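Local coordinates for uncharacterized protein Tm1679 (Thermotoga maritima, PDB 3H3E) that is of unknown function but binds zinc and has the metallo-beta-lactamase fold, probably acting as a metal-dependent hydrolase or possibly a transferase, at residues 62-67 and 83-88; 77-82 and 108-113. The protein carries 2 engineered substitutions. All blocks are in the same frame, centred on the assembly; numbering follows the deposited sequence.

Contact 1. Residues 62-67 and 83-88; sequences PKDVLI and GKRVWL
Asp-64 and Trp-87, diagonal neighbours on one face of a pair of parallel strands, are joined by a side-chain hydrogen bond: the indole NE1 reaches Asp-64 OD1 at 3.0 Å, nearly straight, with an angle at the hydrogen of 170°. The oxygen lies at the edge of the ring and in its plane, whereas the indole meets the carboxylate from above, the two planes being steeply inclined to each other. With its CG anti to the carbonyl carbon (chi1 -64°), Trp-87 turns one face to Leu-66, and CD2 of Leu-66 sits 3.8 Å from the centroid of the five-membered ring in a CH-pi contact. Arg-85 runs out extended alongside Asp-64; its NH1 makes a long salt bridge of 3.7 Å to Asp-64 OD1, the carboxylate standing at the edge of the guanidinium, while CZ2 of Trp-87 lies over one guanidinium face near the rim.

Beneath these groups the strands are in parallel register, Asp-64 with Arg-85 through Leu-66 with Trp-87. Four backbone bonds alternate between them, among them Val-65 N to Arg-85 O at 3.1 Å and Trp-87 N to Val-65 O at 2.9 Å. Val-65 and Val-86 point to the other face, where Ile-67 CG1 packs 3.7 Å from Val-86 CG1 and Val-65 CG2 meets the start of the Lys-84 side chain. Near the start of the pair, Lys-84 bends at chi2 and brings NZ to Pro-62 O at 3.2 Å, above the carbonyl plane.

Strand 40-42 flanks 64-66, and 115-119 flanks 85-89, within the mixed sheet. The indole hydrogen and arginine charge would probably favour ionised Asp-64, whose negative charge would partly offset the like charges of Lys-63 NZ and Arg-85 NH1, 4.2 Å apart.

Contact 2. Residues 77-82 and 108-113; sequences GLLYLS and NEVLYY. Engineered in segment 108-113: Tyr-112 (natural residue Lys), Tyr-113 (natural residue Lys).
This is a small, mainly apolar packing contact between the 3-10 turn that follows helix 72-75 and the last turns of helix 107-113, toward the periphery of the metallo-beta-lactamase domain. Val-110 is its hub. The two methyls of this valine divide the work: CG1 meets Leu-78 CD1 at 3.8 Å, and CG2 meets Leu-79 CD2 at 3.7 Å. Both leucine side chains cross the valine at roughly a right angle, and CB of Leu-78 also lies close to both methyls. Because CG1 of Val-110 is anti to its backbone N (chi1 168°) and CG2 anti to its carbonyl carbon, the fork opens onto two successive residues of the turn. Leu-79, on the exposed side, reaches back toward the N-terminal side of Val-110, its CD2 lying 4.3 Å from Glu-109 CG.

The second point of touch lies at the C-terminal end of each segment. Here Ser-82 CA approaches Tyr-113 O at 3.5 Å in a CA-H...O contact that is far from straight, and Leu-81 O comes within 4.0 Å of Tyr-113 CB. Tyr-113 is an engineered residue, lysine in the natural protein; its CB faces the loop, but the ring leads away from it and packs against its own helix. The edge of the Tyr-112 ring, also engineered, points at CD2 onto one face of the Tyr-113 ring over its centre, edge to face, and the Tyr-113 edge meets Glu-109 CG. No hydrogen bond joins the two segments directly, although Asn-114 ND2 bridges them by bonding to both Leu-81 O and Val-110 O.

On its inner side Leu-78 also packs on Thr-44, while Leu-81 rests on Phe-50 and Leu-51; the turn therefore lies between helix 49-56 and helix 107-113, ahead of strand 85-89.

From the N terminus the chain first runs through 62-67, the strand leading to the zinc ligands His-69 and His-71, then through helix 72-75 and the turn at 77-82 to strand 85-89. Contact 1 closes this beta-alpha-beta unit. Contact 2 closes a longer loop, from the turn inside that unit to the helix at 108-113, so the two contacts cross. They touch where Gly-83 N probably bonds to Tyr-113 O and where Leu-78 packs against Ile-67 and Val-86. Together they tie the inner strands of the sheet to the connecting turn and to the helix preceding edge strand 115-119.

Contact 1. Residues 62-67 and 83-88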
loop_
_atom_site.group_PDB
_atom_site.type_symbol
_atom_site.label_atom_id
_atom_site.label_comp_id
_atom_site.label_asym_id
_atom_site.label_seq_id
_atom_site.Cartn_x
_atom_site.Cartn_y
_atom_site.Cartn_z
ATOM N N PRO A 62 -14.216 7.953 -4.564
ATOM C CA PRO A 62 -15.225 7.584 -3.583
ATOM C C PRO A 62 -15.012 8.335 -2.278
ATOM O O PRO A 62 -14.010 9.017 -2.074
ATOM C CB PRO A 62 -14.965 6.093 -3.364
ATOM C CG PRO A 62 -13.682 5.770 -4.145
ATOM C CD PRO A 62 -13.057 7.057 -4.502
ATOM N N LYS A 63 -15.976 8.192 -1.389
ATOM C CA LYS A 63 -15.935 8.855 -0.112
ATOM C C LYS A 63 -14.744 8.388 0.715
ATOM O O LYS A 63 -14.116 9.188 1.412
ATOM C CB LYS A 63 -17.236 8.568 0.637
ATOM C CG LYS A 63 -17.244 9.051 2.056
ATOM C CD LYS A 63 -18.479 8.548 2.775
ATOM C CE LYS A 63 -18.778 7.110 2.405
ATOM N NZ LYS A 63 -19.582 6.466 3.473
ATOM N N ASP A 64 -14.445 7.091 0.646
ATOM C CA ASP A 64 -13.496 6.474 1.574
ATOM C C ASP A 64 -12.093 6.384 1.015
ATOM O O ASP A 64 -11.857 5.785 -0.034
ATOM C CB ASP A 64 -13.956 5.074 1.997
ATOM C CG ASP A 64 -15.192 5.099 2.877
ATOM O OD1 ASP A 64 -15.162 5.704 3.969
ATOM O OD2 ASP A 64 -16.199 4.485 2.491
ATOM N N VAL A 65 -11.160 6.977 1.742
ATOM C CA VAL A 65 -9.751 6.892 1.397
ATOM C C VAL A 65 -8.998 6.205 2.528
ATOM O O VAL A 65 -9.095 6.621 3.680
ATOM C CB VAL A 65 -9.167 8.287 1.184
ATOM C CG1 VAL A 65 -7.700 8.190 0.773
ATOM C CG2 VAL A 65 -10.016 9.052 0.166
ATOM N N LEU A 66 -8.270 5.142 2.197
ATOM C CA LEU A 66 -7.511 4.389 3.186
ATOM C C LEU A 66 -6.053 4.737 3.067
ATOM O O LEU A 66 -5.535 4.852 1.965
ATOM C CB LEU A 66 -7.669 2.894 2.960
ATOM C CG LEU A 66 -9.041 2.427 2.525
ATOM C CD1 LEU A 66 -8.979 0.957 2.261
ATOM C CD2 LEU A 66 -10.080 2.744 3.587
ATOM N N ILE A 67 -5.385 4.878 4.203
ATOM C CA ILE A 67 -3.984 5.258 4.213
ATOM C C ILE A 67 -3.130 4.124 4.753
ATOM O O ILE A 67 -3.278 3.730 5.910
ATOM C CB ILE A 67 -3.766 6.491 5.075
ATOM C CG1 ILE A 67 -4.519 7.677 4.482
ATOM C CG2 ILE A 67 -2.302 6.811 5.141
ATOM C CD1 ILE A 67 -4.076 8.032 3.072
ATOM N N GLY A 83 -13.607 16.535 2.595
ATOM C CA GLY A 83 -14.825 15.808 2.887
ATOM C C GLY A 83 -14.732 14.303 2.780
ATOM O O GLY A 83 -15.738 13.612 2.879
ATOM N N LYS A 84 -13.534 13.781 2.564
ATOM C CA LYS A 84 -13.353 12.337 2.525
ATOM C C LYS A 84 -13.356 11.792 3.942
ATOM O O LYS A 84 -13.146 12.527 4.899
ATOM C CB LYS A 84 -12.043 11.967 1.823
ATOM C CG LYS A 84 -11.908 12.546 0.418
ATOM C CD LYS A 84 -12.864 11.902 -0.573
ATOM C CE LYS A 84 -12.980 12.733 -1.824
ATOM N NZ LYS A 84 -13.911 12.154 -2.828
ATOM N N ARG A 85 -13.617 10.500 4.062
ATOM C CA ARG A 85 -13.468 9.786 5.312
ATOM C C ARG A 85 -12.146 9.044 5.227
ATOM O O ARG A 85 -11.993 8.102 4.452
ATOM C CB ARG A 85 -14.601 8.795 5.440
ATOM C CG ARG A 85 -14.690 8.097 6.753
ATOM C CD ARG A 85 -15.639 6.973 6.566
ATOM N NE ARG A 85 -16.305 6.590 7.796
ATOM C CZ ARG A 85 -17.203 5.619 7.863
ATOM N NH1 ARG A 85 -17.531 4.945 6.760
ATOM N NH2 ARG A 85 -17.763 5.325 9.027
ATOM N N VAL A 86 -11.174 9.494 6.006
ATOM C CA VAL A 86 -9.818 8.983 5.892
ATOM C C VAL A 86 -9.550 7.955 6.960
ATOM O O VAL A 86 -9.583 8.267 8.149
ATOM C CB VAL A 86 -8.781 10.094 6.035
ATOM C CG1 VAL A 86 -7.392 9.497 5.963
ATOM C CG2 VAL A 86 -8.991 11.154 4.972
ATOM N N TRP A 87 -9.296 6.725 6.522
ATOM C CA TRP A 87 -9.046 5.615 7.426
ATOM C C TRP A 87 -7.561 5.487 7.667
ATOM O O TRP A 87 -6.838 5.037 6.787
ATOM C CB TRP A 87 -9.532 4.324 6.797
ATOM C CG TRP A 87 -10.994 4.275 6.566
ATOM C CD1 TRP A 87 -11.700 5.032 5.701
ATOM C CD2 TRP A 87 -11.935 3.402 7.200
ATOM N NE1 TRP A 87 -13.030 4.704 5.755
ATOM C CE2 TRP A 87 -13.199 3.695 6.667
ATOM C CE3 TRP A 87 -11.831 2.406 8.174
ATOM C CZ2 TRP A 87 -14.358 3.028 7.069
ATOM C CZ3 TRP A 87 -12.988 1.742 8.576
ATOM C CH2 TRP A 87 -14.231 2.061 8.023
ATOM N N LEU A 88 -7.114 5.880 8.856
ATOM C CA LEU A 88 -5.715 5.777 9.214
ATOM C C LEU A 88 -5.532 5.221 10.620
ATOM O O LEU A 88 -6.436 5.300 11.451
ATOM C CB LEU A 88 -5.036 7.140 9.106
ATOM C CG LEU A 88 -5.488 8.262 10.042
ATOM C CD1 LEU A 88 -4.421 9.321 10.122
ATOM C CD2 LEU A 88 -6.804 8.865 9.587
#

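Contact 2. Residues 77-82 and 108-113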
loop_
_atom_site.group_PDB
_atom_site.type_symbol
_atom_site.label_atom_id
_atom_site.label_comp_id
_atom_site.label_asym_id
_atom_site.label_seq_id
_atom_site.Cartn_x
_atom_site.Cartn_y
_atom_site.Cartn_z
ATOM N N GLY A 77 -1.486 13.482 -1.323
ATOM C CA GLY A 77 -2.571 13.943 -2.157
ATOM C C GLY A 77 -3.838 14.218 -1.378
ATOM O O GLY A 77 -4.813 14.708 -1.930
ATOM N N LEU A 78 -3.842 13.889 -0.093
ATOM C CA LEU A 78 -4.980 14.223 0.757
ATOM C C LEU A 78 -5.110 15.732 0.894
ATOM O O LEU A 78 -6.170 16.254 1.217
ATOM C CB LEU A 78 -4.812 13.607 2.136
ATOM C CG LEU A 78 -5.259 12.161 2.268
ATOM C CD1 LEU A 78 -4.819 11.622 3.610
ATOM C CD2 LEU A 78 -6.760 12.094 2.118
ATOM N N LEU A 79 -4.009 16.426 0.658
ATOM C CA LEU A 79 -3.999 17.876 0.667
ATOM C C LEU A 79 -4.848 18.436 -0.451
ATOM O O LEU A 79 -5.088 19.634 -0.500
ATOM C CB LEU A 79 -2.569 18.391 0.520
ATOM C CG LEU A 79 -1.653 17.944 1.658
ATOM C CD1 LEU A 79 -0.259 18.537 1.491
ATOM C CD2 LEU A 79 -2.259 18.342 2.980
ATOM N N TYR A 80 -5.284 17.567 -1.353
ATOM C CA TYR A 80 -6.062 17.981 -2.512
ATOM C C TYR A 80 -7.498 17.490 -2.432
ATOM O O TYR A 80 -8.267 17.660 -3.371
ATOM C CB TYR A 80 -5.411 17.466 -3.803
ATOM C CG TYR A 80 -4.050 18.058 -4.047
ATOM C CD1 TYR A 80 -3.888 19.157 -4.898
ATOM C CD2 TYR A 80 -2.923 17.546 -3.407
ATOM C CE1 TYR A 80 -2.638 19.722 -5.115
ATOM C CE2 TYR A 80 -1.664 18.106 -3.617
ATOM C CZ TYR A 80 -1.534 19.196 -4.468
ATOM O OH TYR A 80 -0.301 19.744 -4.687
ATOM N N LEU A 81 -7.849 16.869 -1.310
ATOM C CA LEU A 81 -9.206 16.379 -1.097
ATOM C C LEU A 81 -9.851 17.058 0.105
ATOM O O LEU A 81 -9.156 17.494 1.023
ATOM C CB LEU A 81 -9.211 14.862 -0.908
ATOM C CG LEU A 81 -8.634 14.030 -2.058
ATOM C CD1 LEU A 81 -8.559 12.576 -1.651
ATOM C CD2 LEU A 81 -9.445 14.206 -3.353
ATOM N N SER A 82 -11.179 17.164 0.066
ATOM C CA SER A 82 -11.971 17.628 1.183
ATOM C C SER A 82 -13.157 16.677 1.356
ATOM O O SER A 82 -13.659 16.088 0.394
ATOM C CB SER A 82 -12.498 19.046 0.938
ATOM O OG SER A 82 -11.514 19.930 0.441
ATOM N N ASN A 108 -2.577 18.012 10.357
ATOM C CA ASN A 108 -3.329 19.139 10.894
ATOM C C ASN A 108 -4.225 19.698 9.820
ATOM O O ASN A 108 -5.372 20.050 10.071
ATOM C CB ASN A 108 -2.401 20.237 11.403
ATOM C CG ASN A 108 -1.630 19.819 12.623
ATOM O OD1 ASN A 108 -2.190 19.255 13.570
ATOM N ND2 ASN A 108 -0.326 20.087 12.614
ATOM N N GLU A 109 -3.680 19.773 8.616
ATOM C CA GLU A 109 -4.408 20.294 7.483
ATOM C C GLU A 109 -5.373 19.254 6.946
ATOM O O GLU A 109 -6.519 19.550 6.628
ATOM C CB GLU A 109 -3.426 20.707 6.396
ATOM C CG GLU A 109 -4.064 21.467 5.264
ATOM C CD GLU A 109 -3.208 22.623 4.794
ATOM O OE1 GLU A 109 -2.507 23.215 5.645
ATOM O OE2 GLU A 109 -3.244 22.939 3.580
ATOM N N VAL A 110 -4.897 18.028 6.848
ATOM C CA VAL A 110 -5.686 16.944 6.284
ATOM C C VAL A 110 -6.959 16.708 7.077
ATOM O O VAL A 110 -8.013 16.474 6.515
ATOM C CB VAL A 110 -4.854 15.636 6.221
ATOM C CG1 VAL A 110 -5.741 14.439 5.909
ATOM C CG2 VAL A 110 -3.734 15.776 5.198
ATOM N N LEU A 111 -6.851 16.776 8.393
ATOM C CA LEU A 111 -7.975 16.489 9.273
ATOM C C LEU A 111 -8.873 17.718 9.500
ATOM O O LEU A 111 -9.965 17.617 10.072
ATOM C CB LEU A 111 -7.461 15.899 10.591
ATOM C CG LEU A 111 -6.716 14.555 10.467
ATOM C CD1 LEU A 111 -6.339 14.016 11.831
ATOM C CD2 LEU A 111 -7.516 13.500 9.687
ATOM N N TYR A 112 -8.403 18.870 9.032
ATOM C CA TYR A 112 -9.199 20.077 8.960
ATOM C C TYR A 112 -10.256 19.938 7.878
ATOM O O TYR A 112 -11.439 20.138 8.131
ATOM C CB TYR A 112 -8.303 21.273 8.635
ATOM C CG TYR A 112 -9.041 22.602 8.615
ATOM C CD1 TYR A 112 -9.377 23.243 9.799
ATOM C CD2 TYR A 112 -9.403 23.216 7.417
ATOM C CE1 TYR A 112 -10.047 24.441 9.801
ATOM C CE2 TYR A 112 -10.069 24.421 7.411
ATOM C CZ TYR A 112 -10.390 25.031 8.615
ATOM O OH TYR A 112 -11.060 26.234 8.656
ATOM N N TYR A 113 -9.810 19.581 6.676
ATOM C CA TYR A 113 -10.656 19.498 5.486
ATOM C C TYR A 113 -11.372 18.169 5.329
ATOM O O TYR A 113 -12.364 18.055 4.596
ATOM C CB TYR A 113 -9.808 19.734 4.244
ATOM C CG TYR A 113 -9.247 21.115 4.176
ATOM C CD1 TYR A 113 -10.067 22.200 3.909
ATOM C CD2 TYR A 113 -7.898 21.346 4.395
ATOM C CE1 TYR A 113 -9.562 23.476 3.855
ATOM C CE2 TYR A 113 -7.379 22.625 4.335
ATOM C CZ TYR A 113 -8.220 23.692 4.066
ATOM O OH TYR A 113 -7.715 24.971 4.008
#